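Local coordinates for penicillin-binding protein PbpB (Mycobacterium tuberculosis, PDB 6KGU) that synthesises cross-linked peptidoglycan from lipid intermediates during cell wall biogenesis and is a target of beta-lactam antibiotics, at residues Tyr397-Ile400 and Val405-Pro408. Numbering follows the deposited sequence.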
ATOM      1  N   TYR A 397       1.799   0.323  -7.829  1.00 27.71           N
ATOM      2  CA  TYR A 397       1.880  -1.017  -8.397  1.00 28.65           C
ATOM      3  C   TYR A 397       0.544  -1.430  -9.003  1.00 28.38           C
ATOM      4  O   TYR A 397       0.507  -2.244  -9.933  1.00 28.03           O
ATOM      5  CB  TYR A 397       2.367  -2.002  -7.323  1.00 24.58           C
ATOM      6  CG  TYR A 397       3.859  -1.857  -7.094  1.00 26.85           C
ATOM      7  CD1 TYR A 397       4.379  -0.713  -6.492  1.00 28.40           C
ATOM      8  CD2 TYR A 397       4.756  -2.842  -7.521  1.00 26.38           C
ATOM      9  CE1 TYR A 397       5.762  -0.552  -6.300  1.00 24.60           C
ATOM     10  CE2 TYR A 397       6.130  -2.688  -7.344  1.00 27.16           C
ATOM     11  CZ  TYR A 397       6.624  -1.537  -6.733  1.00 27.35           C
ATOM     12  OH  TYR A 397       7.979  -1.372  -6.538  1.00 26.44           O
ATOM     13  N   GLN A 398      -0.554  -0.838  -8.521  1.00 26.62           N
ATOM     14  CA  GLN A 398      -1.856  -1.073  -9.142  1.00 27.25           C
ATOM     15  C   GLN A 398      -1.878  -0.580 -10.583  1.00 26.82           C
ATOM     16  O   GLN A 398      -2.497  -1.212 -11.456  1.00 26.31           O
ATOM     17  CB  GLN A 398      -2.959  -0.395  -8.323  1.00 25.60           C
ATOM     18  CG  GLN A 398      -4.362  -0.658  -8.856  1.00 25.85           C
ATOM     19  CD  GLN A 398      -4.731   0.275  -9.969  1.00 26.41           C
ATOM     20  OE1 GLN A 398      -4.193   1.384 -10.071  1.00 28.78           O
ATOM     21  NE2 GLN A 398      -5.630  -0.169 -10.833  1.00 28.28           N
ATOM     22  N   ALA A 399      -1.220   0.556 -10.854  1.00 26.84           N
ATOM     23  CA  ALA A 399      -1.169   1.077 -12.218  1.00 24.32           C
ATOM     24  C   ALA A 399      -0.540   0.061 -13.160  1.00 28.59           C
ATOM     25  O   ALA A 399      -1.024  -0.166 -14.278  1.00 26.24           O
ATOM     26  CB  ALA A 399      -0.367   2.385 -12.259  1.00 27.01           C
ATOM     27  N   ILE A 400       0.564  -0.545 -12.719  1.00 26.37           N
ATOM     28  CA  ILE A 400       1.273  -1.523 -13.529  1.00 24.31           C
ATOM     29  C   ILE A 400       0.478  -2.820 -13.609  1.00 28.12           C
ATOM     30  O   ILE A 400       0.449  -3.489 -14.649  1.00 28.11           O
ATOM     31  CB  ILE A 400       2.676  -1.734 -12.923  1.00 30.14           C
ATOM     32  CG1 ILE A 400       3.531  -0.477 -13.136  1.00 26.98           C
ATOM     33  CG2 ILE A 400       3.336  -3.000 -13.475  1.00 29.39           C
ATOM     34  CD1 ILE A 400       3.739  -0.131 -14.625  1.00 31.07           C
ATOM     35  N   VAL A 405      -2.832   1.509 -16.437  1.00 26.73           N
ATOM     36  CA  VAL A 405      -3.856   2.501 -16.126  1.00 27.69           C
ATOM     37  C   VAL A 405      -4.047   2.545 -14.614  1.00 27.05           C
ATOM     38  O   VAL A 405      -4.581   1.606 -14.013  1.00 29.14           O
ATOM     39  CB  VAL A 405      -5.177   2.209 -16.845  1.00 28.63           C
ATOM     40  CG1 VAL A 405      -6.218   3.204 -16.406  1.00 28.10           C
ATOM     41  CG2 VAL A 405      -4.967   2.262 -18.359  1.00 27.13           C
ATOM     42  N   ARG A 406      -3.630   3.650 -14.007  1.00 29.53           N
ATOM     43  CA  ARG A 406      -3.798   3.830 -12.574  1.00 29.04           C
ATOM     44  C   ARG A 406      -5.237   4.207 -12.276  1.00 34.19           C
ATOM     45  O   ARG A 406      -5.797   5.103 -12.916  1.00 34.28           O
ATOM     46  CB  ARG A 406      -2.855   4.909 -12.063  1.00 28.75           C
ATOM     47  CG  ARG A 406      -2.802   5.018 -10.534  1.00 26.18           C
ATOM     48  CD  ARG A 406      -1.603   5.839 -10.110  1.00 29.04           C
ATOM     49  NE  ARG A 406      -1.665   7.239 -10.527  1.00 26.86           N
ATOM     50  CZ  ARG A 406      -2.373   8.187  -9.909  1.00 32.20           C
ATOM     51  NH1 ARG A 406      -3.107   7.898  -8.842  1.00 27.97           N
ATOM     52  NH2 ARG A 406      -2.337   9.435 -10.355  1.00 32.12           N
ATOM     53  N   VAL A 407      -5.840   3.511 -11.320  1.00 28.54           N
ATOM     54  CA  VAL A 407      -7.188   3.829 -10.865  1.00 29.35           C
ATOM     55  C   VAL A 407      -7.077   4.200  -9.388  1.00 33.57           C
ATOM     56  O   VAL A 407      -6.807   3.329  -8.547  1.00 28.41           O
ATOM     57  CB  VAL A 407      -8.160   2.657 -11.097  1.00 31.58           C
ATOM     58  CG1 VAL A 407      -9.593   3.037 -10.659  1.00 32.75           C
ATOM     59  CG2 VAL A 407      -8.155   2.224 -12.578  1.00 31.55           C
ATOM     60  N   PRO A 408      -7.265   5.469  -9.033  1.00 28.21           N
ATOM     61  CA  PRO A 408      -7.124   5.889  -7.634  1.00 27.28           C
ATOM     62  C   PRO A 408      -7.964   5.019  -6.713  1.00 31.05           C
ATOM     63  O   PRO A 408      -9.137   4.740  -7.000  1.00 30.70           O
ATOM     64  CB  PRO A 408      -7.627   7.337  -7.656  1.00 34.23           C
ATOM     65  CG  PRO A 408      -7.322   7.799  -9.069  1.00 32.44           C
ATOM     66  CD  PRO A 408      -7.645   6.585  -9.912  1.00 29.54           C
TER
HETATM   67  O   HOH W   1      -4.266   2.963  -7.638  1.00 29.05           O
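Gln398 reaches from the helix to the backbone of Val407 and carries the polar part of this contact. Its CG stands anti to the backbone N (chi1 -177°), and a bend at chi2 brings the amide alongside the chain at 405-407. There OE1 accepts the amide hydrogen of Val407, with N to OE1 at 3.0 Å. The N-H...O angle of 173° makes the bond nearly straight at the hydrogen. At the acceptor the donor lies 26° off the carbonyl plane. A water 2.9 Å from Gln398 OE1 also lies 2.7 Å from Val407 O, a position from which it can link the two oxygens, although other acceptors compete for its protons. Gln398 NE2 lies against Val407 CB at 3.8 Å, a van der Waals approach, and makes its hydrogen bond with Ala228 O, outside the two segments. With OE1 bonded to Val407 and NE2 to Ala228, the amide is fixed in its rotation as well as its position.

Both segments belong to the penicillin-binding transpeptidase domain, where the chain turns back from helix 390-401 into strand 405-406. Backbone hydrogen bonds between Arg406 and Ile431 join that strand to strand 431-432 as a two-stranded antiparallel sheet.

Ala399 follows with the apolar part. Its CA is 3.8 Å from that of Arg406, and the small methyl allows this close approach, with Ala399 CB 3.5 Å from Arg406 CB. Beyond CB and CG the arginine turns from the helix toward Lys347, where NE donates to the carbonyl oxygen. On the far face of the helix, Tyr397 and Ile400 pack against Ile273 of helix 272-281.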